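Local coordinates for DotU family type IV/VI secretion system protein (Acinetobacter baumannii, PDB 6Y4R) that forms the cytoplasmic domain of TssL, a key component of the type VI secretion system, at residues 5-10 and 46-51; 13-18 and 67-72; 28-33 and 79-84; 61-66 and 93-98; 110-115 and 150-155. One frame throughout, in Å; residues are numbered along the deposited sequence.

Interaction 1: residues 5-10 and 46-51; sequences IDLLHD and KKLQFS
The ring of Phe50 is met at CE2 by Leu7 CD1, 4.2 Å away, on a line oblique to the ring. The other methyl of Leu7 turns to a second partner: its CD2 lies 4.1 Å from Leu48 CD1. One leucine therefore forks, with one branch for the ring and one for the leucine two residues before it. The CB of Leu7 points toward 46-51 and its CG stands beside the backbone N (chi1 -61°), the methyls then diverging to their two partners. The backbones stay well apart; even the closest pair of CA atoms, Leu7 CA and Leu48 CA, is separated by 10.3 Å. No hydrogen bond crosses, and only 89 Å² is buried over both sides, so this is a thin apolar touch near the surface.

The neighbours add to it. Ile2 lies against both Leu7 and Leu48, Phe41 and Ala45 of helix 27-47 pack on Leu7, and Ala120 of helix 119-130 meets Phe50.

Leu48 and Phe50 both point toward Leu7 from a turn in the backbone. Helix 27-47 closes in a Schellman motif with Gln49 at positive phi (77°), and Ser51 then caps helix 52-71, its OG accepting the hydrogen bond of Asp54 N. What Leu7 rests against is thus a tight helix-to-helix corner of an all-helical domain, a Schellman motif and, two residues on, a serine N-cap.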
# COMPACT_ATOMS: atom_id res chain seq x y z
N ILE A 5 -8.46 1.66 -6.75
CA ILE A 5 -7.18 1.47 -7.44
C ILE A 5 -6.93 2.60 -8.42
O ILE A 5 -5.79 3.06 -8.57
CB ILE A 5 -7.17 0.09 -8.14
CG1 ILE A 5 -7.02 -1.04 -7.13
CG2 ILE A 5 -6.04 -0.01 -9.14
CD1 ILE A 5 -5.65 -1.01 -6.50
N ASP A 6 -7.98 3.08 -9.10
CA ASP A 6 -7.84 4.17 -10.07
C ASP A 6 -7.58 5.53 -9.41
O ASP A 6 -6.88 6.37 -9.99
CB ASP A 6 -9.07 4.25 -10.98
CG ASP A 6 -9.31 2.95 -11.77
OD1 ASP A 6 -8.32 2.33 -12.23
OD2 ASP A 6 -10.49 2.59 -11.99
N LEU A 7 -8.11 5.76 -8.19
CA LEU A 7 -7.81 7.02 -7.50
C LEU A 7 -6.38 7.05 -6.98
O LEU A 7 -5.77 8.12 -6.91
CB LEU A 7 -8.79 7.24 -6.35
CG LEU A 7 -10.28 7.34 -6.64
CD1 LEU A 7 -11.03 7.38 -5.32
CD2 LEU A 7 -10.57 8.61 -7.44
N LEU A 8 -5.82 5.88 -6.65
CA LEU A 8 -4.43 5.73 -6.25
C LEU A 8 -3.50 5.52 -7.44
O LEU A 8 -2.32 5.18 -7.24
CB LEU A 8 -4.30 4.55 -5.28
CG LEU A 8 -4.91 4.66 -3.91
CD1 LEU A 8 -4.93 3.27 -3.31
CD2 LEU A 8 -4.07 5.62 -3.08
N HIS A 9 -4.00 5.74 -8.66
CA HIS A 9 -3.19 5.50 -9.86
C HIS A 9 -1.92 6.34 -9.85
O HIS A 9 -0.85 5.86 -10.24
CB HIS A 9 -4.03 5.81 -11.11
CG HIS A 9 -3.31 5.70 -12.40
ND1 HIS A 9 -3.22 6.75 -13.29
CD2 HIS A 9 -2.69 4.66 -13.01
CE1 HIS A 9 -2.55 6.37 -14.37
NE2 HIS A 9 -2.21 5.10 -14.23
N ASP A 10 -2.02 7.60 -9.41
CA ASP A 10 -0.83 8.45 -9.36
C ASP A 10 0.16 8.00 -8.29
O ASP A 10 1.38 8.05 -8.50
CB ASP A 10 -1.22 9.91 -9.12
CG ASP A 10 -1.82 10.59 -10.36
OD1 ASP A 10 -1.72 10.04 -11.48
OD2 ASP A 10 -2.38 11.71 -10.21
N LYS A 46 -13.81 10.56 -0.85
CA LYS A 46 -14.93 11.01 -0.04
C LYS A 46 -16.05 11.59 -0.89
O LYS A 46 -17.22 11.29 -0.63
CB LYS A 46 -14.49 12.03 1.01
CG LYS A 46 -13.38 11.61 1.95
CD LYS A 46 -13.45 12.47 3.22
CE LYS A 46 -13.56 13.98 2.88
NZ LYS A 46 -14.14 14.72 4.08
N LYS A 47 -15.73 12.34 -1.96
CA LYS A 47 -16.77 12.91 -2.81
C LYS A 47 -17.44 11.90 -3.69
O LYS A 47 -18.54 12.16 -4.18
CB LYS A 47 -16.26 13.82 -3.92
CG LYS A 47 -16.21 15.26 -3.92
CD LYS A 47 -14.92 15.67 -4.33
CE LYS A 47 -15.24 17.00 -4.78
NZ LYS A 47 -14.02 17.61 -5.26
N LEU A 48 -16.75 10.81 -3.98
CA LEU A 48 -17.36 9.73 -4.72
C LEU A 48 -18.07 8.77 -3.79
O LEU A 48 -18.58 7.75 -4.26
CB LEU A 48 -16.33 9.00 -5.58
CG LEU A 48 -15.72 9.76 -6.78
CD1 LEU A 48 -14.65 8.90 -7.49
CD2 LEU A 48 -16.79 10.21 -7.78
N GLN A 49 -18.12 9.10 -2.50
CA GLN A 49 -19.01 8.51 -1.53
C GLN A 49 -18.54 7.12 -1.09
O GLN A 49 -19.36 6.30 -0.66
CB GLN A 49 -20.45 8.45 -2.07
CG GLN A 49 -20.89 9.78 -2.75
CD GLN A 49 -22.12 10.43 -2.17
OE1 GLN A 49 -22.59 10.06 -1.10
NE2 GLN A 49 -22.64 11.43 -2.88
N PHE A 50 -17.24 6.83 -1.19
CA PHE A 50 -16.72 5.61 -0.58
C PHE A 50 -16.77 5.76 0.93
O PHE A 50 -16.58 6.85 1.47
CB PHE A 50 -15.28 5.32 -1.01
CG PHE A 50 -15.10 4.96 -2.46
CD1 PHE A 50 -15.03 3.63 -2.86
CD2 PHE A 50 -14.98 5.95 -3.43
CE1 PHE A 50 -14.85 3.29 -4.18
CE2 PHE A 50 -14.80 5.62 -4.76
CZ PHE A 50 -14.74 4.29 -5.13
N SER A 51 -16.99 4.64 1.62
CA SER A 51 -17.10 4.67 3.07
C SER A 51 -15.78 5.08 3.69
O SER A 51 -14.70 4.87 3.12
CB SER A 51 -17.53 3.30 3.60
OG SER A 51 -16.41 2.46 3.79

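Interaction 2: residues 13-18 and 67-72; sequences YLIFLI and DETIVT
Apolar contact comes first, and Ile18 carries most of it with both of its branches. Its CG2 lies 3.6 Å from Thr69 CG2, methyl against methyl, while its CD1 reaches on to Ile70, 3.7 Å from Ile70 CG1. One turn earlier, Ile15 CG2 sits 4.1 Å from Thr69 OG1, a plain van der Waals approach.

The polar side is settled within helix 52-71. Thr69 OG1 stands beside its own backbone N (chi1 -62°) and bonds back to Leu65 O, so the buried hydroxyl is satisfied and the methyl is left to face Ile18. No hydrogen bond passes between the segments.

Phe30 of helix 27-47 touches Ile18, and Phe62, Leu65 and Ile66 of helix 52-71 pack on Ile15. The short axes of 13-18 and 67-71 run 10.1 Å apart, only 19° from parallel. This is the shallow, near-parallel packing of two helices through beta-branched side chains, in the core of a helical bundle.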
# COMPACT_ATOMS: atom_id res chain seq x y z
N TYR A 13 2.09 4.65 -9.20
CA TYR A 13 3.13 4.81 -10.23
C TYR A 13 4.49 5.12 -9.61
O TYR A 13 5.53 4.75 -10.17
CB TYR A 13 2.80 5.92 -11.20
CG TYR A 13 3.92 6.16 -12.22
CD1 TYR A 13 4.36 5.13 -13.05
CD2 TYR A 13 4.53 7.42 -12.36
CE1 TYR A 13 5.39 5.34 -13.99
CE2 TYR A 13 5.55 7.63 -13.29
CZ TYR A 13 5.97 6.60 -14.09
OH TYR A 13 6.99 6.92 -14.98
N LEU A 14 4.48 5.86 -8.50
CA LEU A 14 5.71 6.21 -7.79
C LEU A 14 6.24 5.04 -6.98
O LEU A 14 7.45 4.94 -6.76
CB LEU A 14 5.46 7.42 -6.88
CG LEU A 14 4.82 8.71 -7.42
CD1 LEU A 14 4.53 9.67 -6.29
CD2 LEU A 14 5.71 9.39 -8.44
N ILE A 15 5.34 4.13 -6.55
CA ILE A 15 5.75 2.82 -6.03
C ILE A 15 6.46 2.02 -7.11
O ILE A 15 7.45 1.33 -6.85
CB ILE A 15 4.54 2.01 -5.55
CG1 ILE A 15 3.70 2.75 -4.50
CG2 ILE A 15 5.03 0.66 -5.02
CD1 ILE A 15 4.15 2.55 -3.13
N PHE A 16 5.90 2.03 -8.32
CA PHE A 16 6.46 1.29 -9.43
C PHE A 16 7.84 1.82 -9.81
O PHE A 16 8.72 1.04 -10.19
CB PHE A 16 5.49 1.33 -10.62
CG PHE A 16 5.60 0.14 -11.55
CD1 PHE A 16 5.81 -1.14 -11.06
CD2 PHE A 16 5.48 0.32 -12.93
CE1 PHE A 16 5.91 -2.23 -11.94
CE2 PHE A 16 5.59 -0.76 -13.82
CZ PHE A 16 5.80 -2.04 -13.32
N LEU A 17 8.06 3.14 -9.71
CA LEU A 17 9.36 3.72 -10.08
C LEU A 17 10.46 3.27 -9.13
O LEU A 17 11.58 2.96 -9.57
CB LEU A 17 9.32 5.24 -10.10
CG LEU A 17 8.56 5.99 -11.18
CD1 LEU A 17 8.50 7.48 -10.85
CD2 LEU A 17 9.17 5.75 -12.57
N ILE A 18 10.18 3.27 -7.84
CA ILE A 18 11.16 2.81 -6.86
C ILE A 18 11.46 1.34 -7.04
O ILE A 18 12.62 0.90 -6.96
CB ILE A 18 10.70 3.14 -5.43
CG1 ILE A 18 10.54 4.65 -5.27
CG2 ILE A 18 11.62 2.51 -4.39
CD1 ILE A 18 10.27 5.09 -3.86
N ASP A 67 6.31 2.30 2.51
CA ASP A 67 7.34 2.26 3.53
C ASP A 67 8.29 1.08 3.32
O ASP A 67 9.51 1.24 3.37
CB ASP A 67 6.75 2.16 4.95
CG ASP A 67 6.20 3.49 5.50
OD1 ASP A 67 6.39 4.56 4.88
OD2 ASP A 67 5.68 3.47 6.64
N GLU A 68 7.74 -0.10 3.00
CA GLU A 68 8.60 -1.29 2.90
C GLU A 68 9.34 -1.36 1.58
O GLU A 68 10.44 -1.92 1.52
CB GLU A 68 7.79 -2.56 3.16
CG GLU A 68 8.46 -3.84 2.66
CD GLU A 68 7.60 -5.10 2.78
OE1 GLU A 68 7.15 -5.38 3.91
OE2 GLU A 68 7.36 -5.80 1.77
N THR A 69 8.76 -0.81 0.52
CA THR A 69 9.47 -0.70 -0.75
C THR A 69 10.76 0.09 -0.55
O THR A 69 11.82 -0.30 -1.06
CB THR A 69 8.58 -0.05 -1.80
OG1 THR A 69 7.42 -0.86 -2.01
CG2 THR A 69 9.31 0.13 -3.09
N ILE A 70 10.67 1.21 0.16
CA ILE A 70 11.81 2.09 0.37
C ILE A 70 12.82 1.46 1.33
O ILE A 70 14.03 1.48 1.07
CB ILE A 70 11.34 3.46 0.88
CG1 ILE A 70 10.70 4.24 -0.27
CG2 ILE A 70 12.50 4.21 1.54
CD1 ILE A 70 10.05 5.50 0.14
N VAL A 71 12.36 0.92 2.46
CA VAL A 71 13.29 0.44 3.47
C VAL A 71 14.01 -0.85 3.06
O VAL A 71 15.13 -1.10 3.53
CB VAL A 71 12.55 0.33 4.83
CG1 VAL A 71 11.62 -0.93 4.91
CG2 VAL A 71 13.52 0.38 5.99
N THR A 72 13.42 -1.68 2.18
CA THR A 72 14.04 -2.94 1.76
C THR A 72 15.12 -2.75 0.70
O THR A 72 15.87 -3.69 0.40
CB THR A 72 12.99 -3.94 1.25
OG1 THR A 72 12.12 -3.30 0.30
CG2 THR A 72 12.18 -4.49 2.41

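Interaction 3: residues 28-33 and 79-84; sequences QRFREK and FNLQNS
Phe30 and Leu81 make the apolar contact here: Phe30 CD2 is 4.2 Å from Leu81 CD1, the methyl approaching the ring obliquely. At a separate point the end of Gln28 nears Ser84, with Gln28 NE2 4.5 Å from Ser84 O, too far for a hydrogen bond. Together the two sides bury 129 Å², of which Gln28 and Ser84 give the larger shares, 35 Å² each.

The next layer shows how these groups are placed. Phe30 holds its ring out from helix 27-47 with CG opposite the backbone N (chi1 -179°), toward helix 79-85. Leu81 starts off in another direction, and it is the end of its side chain that comes round to the ring. Where the backbones draw closest, Gln28 CA and Ser84 CA are 7.2 Å apart. The hydroxyl of Ser84 turns back on its own helix in a weak bond from Ser84 OG to Leu81 O, 3.3 Å long.

Further out, Pro27 touches both Leu81 and Ser84, and Arg31 NH2 bonds Ser88 O. The short helix 79-85 thus lies against the first turns of helix 27-47, its Trp85 packing on Phe30 and Arg31, while Arg31 reaches on to Leu90 and Ser93 of helix 90-95.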
# COMPACT_ATOMS: atom_id res chain seq x y z
N GLN A 28 12.82 14.63 0.45
CA GLN A 28 11.76 15.30 1.22
C GLN A 28 10.70 15.94 0.34
O GLN A 28 9.54 16.07 0.75
CB GLN A 28 12.36 16.35 2.17
CG GLN A 28 12.58 15.87 3.61
CD GLN A 28 11.28 15.41 4.30
OE1 GLN A 28 10.18 15.86 3.97
NE2 GLN A 28 11.43 14.54 5.31
N ARG A 29 11.06 16.37 -0.86
CA ARG A 29 10.03 16.78 -1.80
C ARG A 29 9.20 15.58 -2.23
O ARG A 29 7.98 15.67 -2.42
CB ARG A 29 10.67 17.47 -3.02
CG ARG A 29 9.65 17.96 -4.02
CD ARG A 29 10.21 18.51 -5.29
NE ARG A 29 11.25 17.67 -5.91
CZ ARG A 29 12.15 18.10 -6.78
NH1 ARG A 29 12.14 19.36 -7.16
NH2 ARG A 29 13.05 17.26 -7.27
N PHE A 30 9.87 14.43 -2.41
CA PHE A 30 9.19 13.18 -2.71
C PHE A 30 8.18 12.82 -1.63
O PHE A 30 7.09 12.32 -1.92
CB PHE A 30 10.24 12.08 -2.90
CG PHE A 30 9.67 10.73 -3.24
CD1 PHE A 30 9.19 10.45 -4.51
CD2 PHE A 30 9.58 9.74 -2.26
CE1 PHE A 30 8.66 9.19 -4.81
CE2 PHE A 30 9.06 8.50 -2.55
CZ PHE A 30 8.59 8.22 -3.84
N ARG A 31 8.51 13.07 -0.36
CA ARG A 31 7.62 12.65 0.72
C ARG A 31 6.37 13.52 0.78
O ARG A 31 5.27 13.02 1.06
CB ARG A 31 8.34 12.72 2.07
CG ARG A 31 7.56 12.14 3.27
CD ARG A 31 8.28 12.52 4.52
NE ARG A 31 7.78 11.81 5.70
CZ ARG A 31 7.15 12.39 6.73
NH1 ARG A 31 6.95 13.69 6.72
NH2 ARG A 31 6.77 11.66 7.75
N GLU A 32 6.53 14.84 0.60
CA GLU A 32 5.39 15.74 0.56
C GLU A 32 4.53 15.51 -0.68
O GLU A 32 3.33 15.81 -0.66
CB GLU A 32 5.88 17.20 0.66
CG GLU A 32 4.94 18.33 0.15
CD GLU A 32 3.49 18.27 0.66
OE1 GLU A 32 2.57 18.30 -0.19
OE2 GLU A 32 3.26 18.17 1.89
N LYS A 33 5.10 14.95 -1.75
CA LYS A 33 4.28 14.61 -2.90
C LYS A 33 3.37 13.43 -2.60
O LYS A 33 2.20 13.43 -3.01
CB LYS A 33 5.18 14.34 -4.11
CG LYS A 33 4.45 14.27 -5.42
CD LYS A 33 5.28 13.54 -6.47
CE LYS A 33 6.58 14.31 -6.77
NZ LYS A 33 7.36 13.77 -7.94
N PHE A 79 20.57 5.23 -0.38
CA PHE A 79 21.01 5.44 0.99
C PHE A 79 20.50 6.77 1.55
O PHE A 79 20.09 6.83 2.71
CB PHE A 79 22.54 5.34 1.03
CG PHE A 79 23.18 5.78 2.33
CD1 PHE A 79 23.93 6.96 2.38
CD2 PHE A 79 23.08 5.01 3.49
CE1 PHE A 79 24.55 7.37 3.56
CE2 PHE A 79 23.70 5.41 4.68
CZ PHE A 79 24.44 6.59 4.72
N ASN A 80 20.50 7.85 0.75
CA ASN A 80 19.99 9.13 1.25
C ASN A 80 18.47 9.18 1.32
O ASN A 80 17.93 9.83 2.22
CB ASN A 80 20.50 10.32 0.43
CG ASN A 80 21.99 10.52 0.53
OD1 ASN A 80 22.61 10.18 1.55
ND2 ASN A 80 22.59 11.10 -0.51
N LEU A 81 17.77 8.48 0.43
CA LEU A 81 16.31 8.48 0.54
C LEU A 81 15.86 7.66 1.73
O LEU A 81 14.89 8.02 2.41
CB LEU A 81 15.67 7.96 -0.74
CG LEU A 81 14.22 7.48 -0.65
CD1 LEU A 81 13.26 8.64 -0.50
CD2 LEU A 81 13.92 6.72 -1.93
N GLN A 82 16.56 6.56 2.02
CA GLN A 82 16.25 5.77 3.20
C GLN A 82 16.57 6.54 4.48
O GLN A 82 15.78 6.53 5.42
CB GLN A 82 16.99 4.43 3.15
CG GLN A 82 16.59 3.57 1.92
CD GLN A 82 17.45 2.33 1.74
OE1 GLN A 82 18.67 2.37 1.89
NE2 GLN A 82 16.81 1.21 1.42
N ASN A 83 17.69 7.26 4.50
CA ASN A 83 18.06 7.99 5.71
C ASN A 83 17.12 9.14 6.03
O ASN A 83 16.98 9.51 7.21
CB ASN A 83 19.49 8.51 5.62
CG ASN A 83 20.52 7.45 5.92
OD1 ASN A 83 20.27 6.53 6.71
ND2 ASN A 83 21.70 7.61 5.34
N SER A 84 16.54 9.79 5.02
CA SER A 84 15.54 10.80 5.32
C SER A 84 14.19 10.16 5.66
O SER A 84 13.44 10.70 6.49
CB SER A 84 15.44 11.81 4.18
OG SER A 84 14.75 11.30 3.07

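Interaction 4: residues 61-66 and 93-98; sequences AFCALI and SLFGSQ
A cysteine sulfur-aromatic contact joins Cys63, inside helix 52-71, to Phe95 at the last turn of helix 90-95. The sulfur sits at the ring's edge: Cys63 SG is 5.4 Å from the centroid of the Phe95 ring and 81° off its normal. Cys63 CB lies near the ring plane too, 3.9 Å from Phe95 CE1, so the same ring corner touches both atoms of the thiol side chain. Leu94 adds its own methyl, with Leu94 CD1 3.7 Å from Cys63 SG. Because SG stands anti to the carbonyl carbon of Cys63 (chi1 -69°), it projects into the gap between these two neighbours.

Tyr60 meets the Phe95 ring edge-to-face, and Leu38 and Gln91 also pack on Cys63. Just past Phe95 the chain leaves the helix at Gly96, with positive phi, and Ser97 turns back to share a backbone hydrogen bond with Gln91. The arrangement is that of a short helix whose C-terminal end, closed by a glycine, is laid by its apolar residues on a long core helix.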
# COMPACT_ATOMS: atom_id res chain seq x y z
N ALA A 61 -2.95 0.69 3.52
CA ALA A 61 -2.23 -0.29 2.72
C ALA A 61 -1.17 0.38 1.87
O ALA A 61 -0.06 -0.16 1.70
CB ALA A 61 -3.21 -1.07 1.83
N PHE A 62 -1.49 1.53 1.28
CA PHE A 62 -0.51 2.21 0.44
C PHE A 62 0.68 2.70 1.26
O PHE A 62 1.82 2.68 0.79
CB PHE A 62 -1.16 3.37 -0.31
CG PHE A 62 -0.20 4.21 -1.09
CD1 PHE A 62 -0.05 4.01 -2.46
CD2 PHE A 62 0.55 5.22 -0.49
CE1 PHE A 62 0.83 4.79 -3.20
CE2 PHE A 62 1.45 6.00 -1.22
CZ PHE A 62 1.58 5.79 -2.58
N CYS A 63 0.43 3.17 2.48
CA CYS A 63 1.51 3.63 3.34
C CYS A 63 2.36 2.46 3.83
O CYS A 63 3.60 2.55 3.87
CB CYS A 63 0.95 4.44 4.50
SG CYS A 63 0.25 6.05 3.97
N ALA A 64 1.73 1.35 4.21
CA ALA A 64 2.52 0.16 4.56
C ALA A 64 3.39 -0.27 3.38
O ALA A 64 4.53 -0.71 3.57
CB ALA A 64 1.59 -0.97 5.02
N LEU A 65 2.88 -0.13 2.15
CA LEU A 65 3.56 -0.62 0.95
C LEU A 65 4.71 0.30 0.53
O LEU A 65 5.78 -0.19 0.15
CB LEU A 65 2.55 -0.78 -0.19
CG LEU A 65 3.01 -0.86 -1.64
CD1 LEU A 65 3.70 -2.18 -1.92
CD2 LEU A 65 1.81 -0.69 -2.53
N ILE A 66 4.48 1.62 0.52
CA ILE A 66 5.54 2.57 0.19
C ILE A 66 6.65 2.52 1.23
O ILE A 66 7.84 2.63 0.89
CB ILE A 66 4.97 3.99 0.04
CG1 ILE A 66 6.05 4.98 -0.41
CG2 ILE A 66 4.34 4.48 1.35
CD1 ILE A 66 6.70 4.60 -1.69
N SER A 93 4.01 8.00 11.11
CA SER A 93 3.58 9.39 11.08
C SER A 93 2.06 9.49 10.97
O SER A 93 1.43 10.23 11.74
CB SER A 93 4.30 10.13 9.94
OG SER A 93 3.80 11.44 9.72
N LEU A 94 1.44 8.71 10.09
CA LEU A 94 0.01 8.85 9.84
C LEU A 94 -0.86 7.92 10.68
O LEU A 94 -2.03 8.22 10.92
CB LEU A 94 -0.31 8.59 8.36
CG LEU A 94 0.32 9.49 7.31
CD1 LEU A 94 -0.27 9.21 5.92
CD2 LEU A 94 0.12 10.95 7.69
N PHE A 95 -0.32 6.79 11.14
CA PHE A 95 -1.12 5.87 11.92
C PHE A 95 -0.51 5.55 13.27
O PHE A 95 -1.08 4.75 14.01
CB PHE A 95 -1.34 4.56 11.14
CG PHE A 95 -1.93 4.77 9.77
CD1 PHE A 95 -1.12 4.81 8.66
CD2 PHE A 95 -3.30 4.96 9.61
CE1 PHE A 95 -1.64 5.03 7.39
CE2 PHE A 95 -3.84 5.17 8.35
CZ PHE A 95 -3.01 5.21 7.24
N GLY A 96 0.63 6.16 13.62
CA GLY A 96 1.28 5.83 14.88
C GLY A 96 1.62 4.36 15.02
O GLY A 96 1.79 3.88 16.14
N SER A 97 1.79 3.64 13.91
CA SER A 97 1.89 2.19 13.95
C SER A 97 3.22 1.73 13.37
O SER A 97 3.82 2.38 12.51
CB SER A 97 0.70 1.55 13.19
OG SER A 97 0.67 0.13 13.34
N GLN A 98 3.71 0.63 13.95
CA GLN A 98 4.83 -0.13 13.40
C GLN A 98 4.46 -1.59 13.21
O GLN A 98 5.36 -2.43 13.08
CB GLN A 98 6.06 -0.02 14.30
CG GLN A 98 6.37 1.33 14.88
CD GLN A 98 7.67 1.29 15.68
OE1 GLN A 98 8.69 0.80 15.19
NE2 GLN A 98 7.61 1.75 16.93

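Interaction 5: residues 110-115 and 150-155; sequences QLRSRG and ARVGDE
Helix 100-114 near its end and helix 143-159 come closest at Arg112 and Val152, whose CA atoms are 7.4 Å apart, and at Gly115 the first helix stops with positive phi. The contact is carried by the Arg112 side chain, which grips Glu155 side-on with NE and NH2 in a two-pronged salt bridge. Arg112 NE gives a bond of 2.8 Å to Glu155 OE1 with an N-H...O angle of 167°, and Arg112 NH2 gives a nearly equally straight one of 2.9 Å to Glu155 OE2. Each oxygen uses its syn lone pair, the one facing the other oxygen, and the guanidinium and carboxylate planes are only 4° apart. Two parallel bonds in one plane hold both flat groups against rotation.

The arginine chain is bent at chi3 (73°), which turns its NE edge toward the glutamate. Val152 lies across this chain at about a right angle and puts its CG2 over one face of the guanidinium, 3.7 Å from Arg112 NE; the same methyl is 3.9 Å from Arg112 CD.

Leu122 of helix 119-130 touches both Arg112 and Val152, so an apolar contact backs the charged one. Arg112 NH1 has a second, long and weak ion pair with Glu109 OE1. The whole, with a valine methyl over one face of the guanidinium, is an interhelical, bidentate arginine-glutamate salt bridge at the partly buried margin of the helical bundle.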
# COMPACT_ATOMS: atom_id res chain seq x y z
N GLN A 110 -10.34 -9.44 7.26
CA GLN A 110 -11.64 -8.82 7.46
C GLN A 110 -12.32 -8.52 6.13
O GLN A 110 -13.55 -8.67 6.01
CB GLN A 110 -11.52 -7.53 8.27
CG GLN A 110 -10.93 -7.69 9.65
CD GLN A 110 -10.78 -6.34 10.36
OE1 GLN A 110 -9.70 -5.72 10.36
NE2 GLN A 110 -11.87 -5.88 10.98
N LEU A 111 -11.55 -8.09 5.11
CA LEU A 111 -12.12 -7.71 3.82
C LEU A 111 -12.46 -8.91 2.96
O LEU A 111 -13.43 -8.87 2.19
CB LEU A 111 -11.20 -6.80 3.02
CG LEU A 111 -10.60 -5.59 3.66
CD1 LEU A 111 -9.48 -4.98 2.73
CD2 LEU A 111 -11.77 -4.67 3.95
N ARG A 112 -11.66 -9.98 3.04
CA ARG A 112 -12.02 -11.21 2.36
C ARG A 112 -13.36 -11.69 2.88
O ARG A 112 -14.22 -12.14 2.11
CB ARG A 112 -10.94 -12.27 2.57
CG ARG A 112 -9.58 -11.97 1.97
CD ARG A 112 -8.52 -13.02 2.34
NE ARG A 112 -8.72 -14.27 1.61
CZ ARG A 112 -8.13 -15.43 1.90
NH1 ARG A 112 -7.28 -15.51 2.91
NH2 ARG A 112 -8.40 -16.51 1.17
N SER A 113 -13.56 -11.57 4.20
CA SER A 113 -14.80 -12.00 4.84
C SER A 113 -15.99 -11.16 4.40
O SER A 113 -17.12 -11.66 4.31
CB SER A 113 -14.65 -11.94 6.36
OG SER A 113 -14.80 -10.61 6.82
N ARG A 114 -15.78 -9.85 4.23
CA ARG A 114 -16.88 -8.98 3.82
C ARG A 114 -17.15 -9.02 2.32
O ARG A 114 -18.17 -8.46 1.90
CB ARG A 114 -16.64 -7.53 4.25
CG ARG A 114 -16.64 -7.33 5.75
CD ARG A 114 -18.05 -7.47 6.33
NE ARG A 114 -19.05 -6.71 5.60
CZ ARG A 114 -19.24 -5.39 5.68
NH1 ARG A 114 -18.45 -4.63 6.43
NH2 ARG A 114 -20.21 -4.83 4.97
N GLY A 115 -16.24 -9.58 1.52
CA GLY A 115 -16.52 -9.96 0.14
C GLY A 115 -16.91 -8.83 -0.79
O GLY A 115 -16.06 -8.04 -1.21
N ALA A 150 -2.43 -15.49 -4.68
CA ALA A 150 -3.14 -16.17 -5.76
C ALA A 150 -4.63 -16.28 -5.47
O ALA A 150 -5.46 -16.04 -6.35
CB ALA A 150 -2.54 -17.55 -5.99
N ARG A 151 -5.00 -16.63 -4.23
CA ARG A 151 -6.40 -16.87 -3.90
C ARG A 151 -7.19 -15.62 -3.57
O ARG A 151 -8.39 -15.57 -3.83
CB ARG A 151 -6.55 -17.83 -2.73
CG ARG A 151 -5.39 -18.72 -2.52
CD ARG A 151 -5.52 -19.45 -1.26
NE ARG A 151 -4.64 -20.63 -1.26
CZ ARG A 151 -4.57 -21.54 -0.31
NH1 ARG A 151 -5.35 -21.45 0.73
NH2 ARG A 151 -3.73 -22.55 -0.45
N VAL A 152 -6.56 -14.63 -2.95
CA VAL A 152 -7.25 -13.36 -2.85
C VAL A 152 -7.57 -12.85 -4.24
O VAL A 152 -8.65 -12.30 -4.48
CB VAL A 152 -6.41 -12.35 -2.04
CG1 VAL A 152 -7.14 -11.04 -1.90
CG2 VAL A 152 -6.10 -12.91 -0.68
N GLY A 153 -6.67 -13.11 -5.18
CA GLY A 153 -6.93 -12.78 -6.57
C GLY A 153 -8.08 -13.58 -7.14
O GLY A 153 -8.87 -13.07 -7.95
N ASP A 154 -8.18 -14.86 -6.74
CA ASP A 154 -9.27 -15.71 -7.19
C ASP A 154 -10.60 -15.24 -6.63
O ASP A 154 -11.62 -15.25 -7.33
CB ASP A 154 -9.06 -17.16 -6.72
CG ASP A 154 -7.92 -17.88 -7.44
OD1 ASP A 154 -7.64 -17.56 -8.62
OD2 ASP A 154 -7.32 -18.80 -6.83
N GLU A 155 -10.62 -14.84 -5.35
CA GLU A 155 -11.86 -14.38 -4.71
C GLU A 155 -12.36 -13.10 -5.34
O GLU A 155 -13.57 -12.90 -5.49
CB GLU A 155 -11.65 -14.21 -3.21
CG GLU A 155 -11.60 -15.52 -2.51
CD GLU A 155 -10.58 -15.58 -1.41
OE1 GLU A 155 -10.29 -14.54 -0.75
OE2 GLU A 155 -10.02 -16.69 -1.24

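Overall arrangement
Interaction 2 is the buried contact of the set; it touches both interaction 3 and interaction 4, and these two also touch each other. Helix 52-71 carries segments of interactions 2 and 4, helix 9-19 serves interactions 1 and 2, and helix 27-47 serves interactions 1 and 3. Interaction 1 is the surface contact, the smallest in buried area. Interaction 5 stands apart on other helices, its centre about 34 Å from that of interaction 3 and across the chain's centre from it. Burial does not set the chemistry: the surface contact 1 is apolar like the buried contact 2, and of the partly buried ones only interaction 5 has hydrogen bonds, in a salt bridge, across it.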